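Local coordinates for protein KLLA0E08119p (Kluyveromyces lactis, PDB 3VA7) that probably carboxylates urea at the expense of ATP, using a covalently attached biotin, in the first step of urea breakdown through allophanate, at residues R262-N274 / E358-A370. Sequence-based numbering, arbitrary orientation.
Sequences RNQKVIEETPAPN and EVSGASIEARLYA. With GOL (glycerol), chain E.
Arg367 reaches across from strand 362-369 and lays its guanidinium under the stem of Lys265 on strand 264-270, with Lys265 CB resting 3.7 Å from Arg367 NH2 over one face, toward the rim. The two strands run antiparallel, and backbone bonds such as Ser363 N to Thr270 O, 2.8 Å, zip them together. On the face that carries Ile267, Glu269, Ile364 and Ala366, small bumps fill shallow hollows: Ala366 CB sits 4.0 Å from Ile267 CG1, and Glu269 CB meets Ile364 CB, while the carboxylate of Glu269 turns off to Arg423. Where strand 264-270 ends, a cis peptide bond leads into Pro271, and its ring wedges CD against Ala362 CB at 3.8 Å.

The other face is polar yet buried. Glu268 bends at its second torsion (chi2 93°), which swings its carboxylate over to Arg367. There Glu268 OE2 takes a salt bridge from Arg367 NE at 2.7 Å, nearly in line with the C-O bond, although the oxygen lies 24° out of the guanidinium plane; a weak bond from Arg367 NH2 joins it. NH1 donates in plane to Tyr369 OH. A glycerol, probably from the crystallisation liquor, accepts a bond at its O1 from Lys265 NZ, 3.0 Å. With alanine at Arg367 the Glu268 carboxylate is likely to lose its positive mate, and Tyr369 OH its arginine partner.

This antiparallel sheet belongs to the biotin carboxylase part, away from the carboxyltransferase half where biotin and urea are bound, and Arg367 with Glu325 probably lies in its active site, as in related biotin carboxylases. Glu325 forms salt bridges with both Arg367 and Lys265, so two acids, Glu268 and Glu325, hold the guanidinium in place.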
loop_
_atom_site.group_PDB
_atom_site.type_symbol
_atom_site.label_atom_id
_atom_site.label_comp_id
_atom_site.label_asym_id
_atom_site.label_seq_id
_atom_site.Cartn_x
_atom_site.Cartn_y
_atom_site.Cartn_z
ATOM N N ARG A 262 -6.452 31.823 -9.991
ATOM C CA ARG A 262 -7.079 31.806 -11.314
ATOM C C ARG A 262 -8.586 31.703 -11.091
ATOM O O ARG A 262 -9.279 30.883 -11.702
ATOM C CB ARG A 262 -6.565 30.645 -12.182
ATOM C CG ARG A 262 -5.174 30.844 -12.867
ATOM C CD ARG A 262 -5.185 30.403 -14.364
ATOM N NE ARG A 262 -5.709 29.033 -14.594
ATOM C CZ ARG A 262 -6.100 28.542 -15.787
ATOM N NH1 ARG A 262 -6.029 29.299 -16.885
ATOM N NH2 ARG A 262 -6.560 27.285 -15.892
ATOM N N ASN A 263 -9.061 32.522 -10.152
ATOM C CA ASN A 263 -10.482 32.600 -9.812
ATOM C C ASN A 263 -11.126 31.433 -8.989
ATOM O O ASN A 263 -12.355 31.373 -8.833
ATOM C CB ASN A 263 -11.296 32.898 -11.086
ATOM C CG ASN A 263 -11.420 34.388 -11.348
ATOM O OD1 ASN A 263 -10.459 35.043 -11.772
ATOM N ND2 ASN A 263 -12.598 34.944 -11.055
ATOM N N GLN A 264 -10.326 30.514 -8.459
ATOM C CA GLN A 264 -10.920 29.412 -7.729
ATOM C C GLN A 264 -10.625 29.578 -6.233
ATOM O O GLN A 264 -9.459 29.639 -5.815
ATOM C CB GLN A 264 -10.419 28.096 -8.288
ATOM C CG GLN A 264 -10.620 27.956 -9.791
ATOM C CD GLN A 264 -9.781 26.837 -10.375
ATOM O OE1 GLN A 264 -10.009 25.665 -10.074
ATOM N NE2 GLN A 264 -8.796 27.186 -11.213
ATOM N N LYS A 265 -11.677 29.697 -5.422
ATOM C CA LYS A 265 -11.488 30.081 -4.027
ATOM C C LYS A 265 -10.711 29.007 -3.268
ATOM O O LYS A 265 -10.868 27.826 -3.593
ATOM C CB LYS A 265 -12.830 30.403 -3.400
ATOM C CG LYS A 265 -13.589 31.414 -4.248
ATOM C CD LYS A 265 -14.726 32.072 -3.475
ATOM C CE LYS A 265 -16.018 31.391 -3.756
ATOM N NZ LYS A 265 -17.147 32.358 -3.738
ATOM N N VAL A 266 -9.818 29.413 -2.343
ATOM C CA VAL A 266 -9.069 28.438 -1.524
ATOM C C VAL A 266 -9.183 28.725 -0.045
ATOM O O VAL A 266 -9.288 27.780 0.746
ATOM C CB VAL A 266 -7.552 28.180 -1.924
ATOM C CG1 VAL A 266 -7.243 28.577 -3.347
ATOM C CG2 VAL A 266 -6.618 28.891 -1.033
ATOM N N ILE A 267 -9.180 30.011 0.332
ATOM C CA ILE A 267 -9.441 30.396 1.719
ATOM C C ILE A 267 -10.471 31.511 1.838
ATOM O O ILE A 267 -10.407 32.529 1.124
ATOM C CB ILE A 267 -8.131 30.794 2.497
ATOM C CG1 ILE A 267 -7.382 29.553 2.956
ATOM C CG2 ILE A 267 -8.389 31.678 3.728
ATOM C CD1 ILE A 267 -6.079 29.380 2.247
ATOM N N GLU A 268 -11.407 31.330 2.776
ATOM C CA GLU A 268 -12.416 32.348 3.051
ATOM C C GLU A 268 -12.475 32.667 4.527
ATOM O O GLU A 268 -12.076 31.860 5.353
ATOM C CB GLU A 268 -13.784 31.913 2.526
ATOM C CG GLU A 268 -13.752 31.225 1.157
ATOM C CD GLU A 268 -13.647 29.682 1.230
ATOM O OE1 GLU A 268 -13.589 29.086 2.332
ATOM O OE2 GLU A 268 -13.638 29.045 0.158
ATOM N N GLU A 269 -12.984 33.851 4.845
ATOM C CA GLU A 269 -13.081 34.334 6.225
ATOM C C GLU A 269 -14.280 35.294 6.499
ATOM O O GLU A 269 -14.827 35.940 5.599
ATOM C CB GLU A 269 -11.781 35.051 6.623
ATOM C CG GLU A 269 -11.595 36.435 5.981
ATOM C CD GLU A 269 -10.322 37.119 6.498
ATOM O OE1 GLU A 269 -9.429 37.528 5.654
ATOM O OE2 GLU A 269 -10.239 37.227 7.758
ATOM N N THR A 270 -14.621 35.396 7.774
ATOM C CA THR A 270 -15.679 36.237 8.252
ATOM C C THR A 270 -15.308 36.640 9.685
ATOM O O THR A 270 -14.692 35.845 10.426
ATOM C CB THR A 270 -17.080 35.515 8.152
ATOM O OG1 THR A 270 -18.130 36.482 8.137
ATOM C CG2 THR A 270 -17.345 34.561 9.304
ATOM N N PRO A 271 -15.619 37.892 10.066
ATOM C CA PRO A 271 -16.115 39.015 9.228
ATOM C C PRO A 271 -15.085 39.402 8.221
ATOM O O PRO A 271 -13.947 39.030 8.360
ATOM C CB PRO A 271 -16.275 40.178 10.222
ATOM C CG PRO A 271 -16.471 39.526 11.580
ATOM C CD PRO A 271 -15.673 38.201 11.510
ATOM N N ALA A 272 -15.472 40.142 7.198
ATOM C CA ALA A 272 -14.481 40.704 6.305
ATOM C C ALA A 272 -13.497 41.594 7.109
ATOM O O ALA A 272 -13.901 42.394 7.962
ATOM C CB ALA A 272 -15.153 41.482 5.232
ATOM N N PRO A 273 -12.187 41.443 6.855
ATOM C CA PRO A 273 -11.264 42.361 7.511
ATOM C C PRO A 273 -11.329 43.754 6.848
ATOM O O PRO A 273 -11.689 43.845 5.674
ATOM C CB PRO A 273 -9.913 41.713 7.227
ATOM C CG PRO A 273 -10.094 41.114 5.845
ATOM C CD PRO A 273 -11.487 40.537 5.917
ATOM N N ASN A 274 -10.980 44.806 7.604
ATOM C CA ASN A 274 -10.787 46.183 7.076
ATOM C C ASN A 274 -11.965 46.680 6.282
ATOM O O ASN A 274 -11.828 47.112 5.121
ATOM C CB ASN A 274 -9.533 46.303 6.201
ATOM C CG ASN A 274 -8.245 45.999 6.963
ATOM O OD1 ASN A 274 -8.053 46.418 8.125
ATOM N ND2 ASN A 274 -7.353 45.242 6.310
ATOM N N GLU A 358 -26.734 37.487 15.987
ATOM C CA GLU A 358 -25.463 37.889 16.616
ATOM C C GLU A 358 -24.215 37.194 16.100
ATOM O O GLU A 358 -24.066 35.978 16.177
ATOM C CB GLU A 358 -25.497 37.834 18.153
ATOM C CG GLU A 358 -26.414 36.777 18.766
ATOM C CD GLU A 358 -27.305 37.362 19.904
ATOM O OE1 GLU A 358 -27.793 36.546 20.737
ATOM O OE2 GLU A 358 -27.506 38.634 19.954
ATOM N N VAL A 359 -23.298 38.012 15.613
ATOM C CA VAL A 359 -22.033 37.526 15.116
ATOM C C VAL A 359 -21.035 37.590 16.240
ATOM O O VAL A 359 -20.931 38.585 16.951
ATOM C CB VAL A 359 -21.568 38.282 13.891
ATOM C CG1 VAL A 359 -22.079 39.638 13.943
ATOM C CG2 VAL A 359 -20.071 38.284 13.821
ATOM N N SER A 360 -20.280 36.511 16.373
ATOM C CA SER A 360 -19.582 36.208 17.591
ATOM C C SER A 360 -18.267 35.591 17.195
ATOM O O SER A 360 -18.207 34.461 16.713
ATOM C CB SER A 360 -20.441 35.228 18.363
ATOM O OG SER A 360 -19.973 35.070 19.669
ATOM N N GLY A 361 -17.209 36.377 17.363
ATOM C CA GLY A 361 -15.852 35.974 17.001
ATOM C C GLY A 361 -15.555 36.085 15.528
ATOM O O GLY A 361 -16.184 36.866 14.816
ATOM N N ALA A 362 -14.580 35.301 15.067
ATOM C CA ALA A 362 -14.207 35.286 13.657
ATOM C C ALA A 362 -13.927 33.852 13.253
ATOM O O ALA A 362 -13.568 33.031 14.100
ATOM C CB ALA A 362 -12.985 36.175 13.373
ATOM N N SER A 363 -14.092 33.550 11.967
ATOM C CA SER A 363 -14.023 32.180 11.547
ATOM C C SER A 363 -13.451 32.100 10.173
ATOM O O SER A 363 -13.701 32.971 9.354
ATOM C CB SER A 363 -15.397 31.505 11.613
ATOM O OG SER A 363 -15.391 30.261 10.967
ATOM N N ILE A 364 -12.629 31.070 9.955
ATOM C CA ILE A 364 -11.976 30.877 8.675
ATOM C C ILE A 364 -11.929 29.422 8.188
ATOM O O ILE A 364 -11.955 28.473 8.978
ATOM C CB ILE A 364 -10.619 31.670 8.510
ATOM C CG1 ILE A 364 -9.636 30.823 7.755
ATOM C CG2 ILE A 364 -10.008 32.397 9.830
ATOM C CD1 ILE A 364 -9.505 31.312 6.359
ATOM N N GLU A 365 -11.928 29.277 6.871
ATOM C CA GLU A 365 -12.097 27.997 6.198
ATOM C C GLU A 365 -10.971 27.838 5.183
ATOM O O GLU A 365 -10.657 28.783 4.472
ATOM C CB GLU A 365 -13.444 27.930 5.455
ATOM C CG GLU A 365 -13.550 26.713 4.574
ATOM C CD GLU A 365 -14.898 26.548 3.898
ATOM O OE1 GLU A 365 -15.716 25.752 4.411
ATOM O OE2 GLU A 365 -15.135 27.180 2.847
ATOM N N ALA A 366 -10.374 26.653 5.120
ATOM C CA ALA A 366 -9.394 26.326 4.089
ATOM C C ALA A 366 -9.912 25.106 3.334
ATOM O O ALA A 366 -10.501 24.172 3.923
ATOM C CB ALA A 366 -8.000 26.026 4.724
ATOM N N ARG A 367 -9.704 25.097 2.029
ATOM C CA ARG A 367 -10.242 24.012 1.236
ATOM C C ARG A 367 -9.156 23.004 0.874
ATOM O O ARG A 367 -8.291 23.290 0.027
ATOM C CB ARG A 367 -10.833 24.587 -0.037
ATOM C CG ARG A 367 -11.837 25.709 0.122
ATOM C CD ARG A 367 -12.721 25.707 -1.149
ATOM N NE ARG A 367 -13.732 26.752 -1.178
ATOM C CZ ARG A 367 -14.502 26.994 -2.236
ATOM N NH1 ARG A 367 -14.376 26.264 -3.334
ATOM N NH2 ARG A 367 -15.390 27.967 -2.206
ATOM N N LEU A 368 -9.200 21.830 1.492
ATOM C CA LEU A 368 -8.276 20.753 1.156
ATOM C C LEU A 368 -8.702 20.045 -0.106
ATOM O O LEU A 368 -9.750 19.398 -0.127
ATOM C CB LEU A 368 -8.162 19.730 2.292
ATOM C CG LEU A 368 -7.018 18.676 2.235
ATOM C CD1 LEU A 368 -5.658 19.262 2.666
ATOM C CD2 LEU A 368 -7.355 17.431 3.093
ATOM N N TYR A 369 -7.868 20.168 -1.141
ATOM C CA TYR A 369 -8.057 19.523 -2.454
ATOM C C TYR A 369 -7.041 18.400 -2.719
ATOM O O TYR A 369 -5.854 18.520 -2.360
ATOM C CB TYR A 369 -7.907 20.559 -3.579
ATOM C CG TYR A 369 -9.072 21.525 -3.730
ATOM C CD1 TYR A 369 -10.220 21.130 -4.416
ATOM C CD2 TYR A 369 -9.010 22.832 -3.241
ATOM C CE1 TYR A 369 -11.306 21.979 -4.577
ATOM C CE2 TYR A 369 -10.084 23.697 -3.400
ATOM C CZ TYR A 369 -11.239 23.256 -4.083
ATOM O OH TYR A 369 -12.365 24.040 -4.268
ATOM N N ALA A 370 -7.487 17.321 -3.374
ATOM C CA ALA A 370 -6.589 16.316 -3.941
ATOM C C ALA A 370 -6.002 16.890 -5.220
ATOM O O ALA A 370 -6.494 16.648 -6.333
ATOM C CB ALA A 370 -7.333 15.067 -4.233
HETATM C C1 GOL E . -18.375 29.850 -6.025
HETATM O O1 GOL E . -18.389 31.250 -6.266
HETATM C C2 GOL E . -19.013 29.402 -4.682
HETATM O O2 GOL E . -18.128 29.433 -3.585
HETATM C C3 GOL E . -19.437 27.933 -4.772
HETATM O O3 GOL E . -20.327 27.644 -3.719
HETATM O O HOH W 1 -11.805 26.143 -5.900
#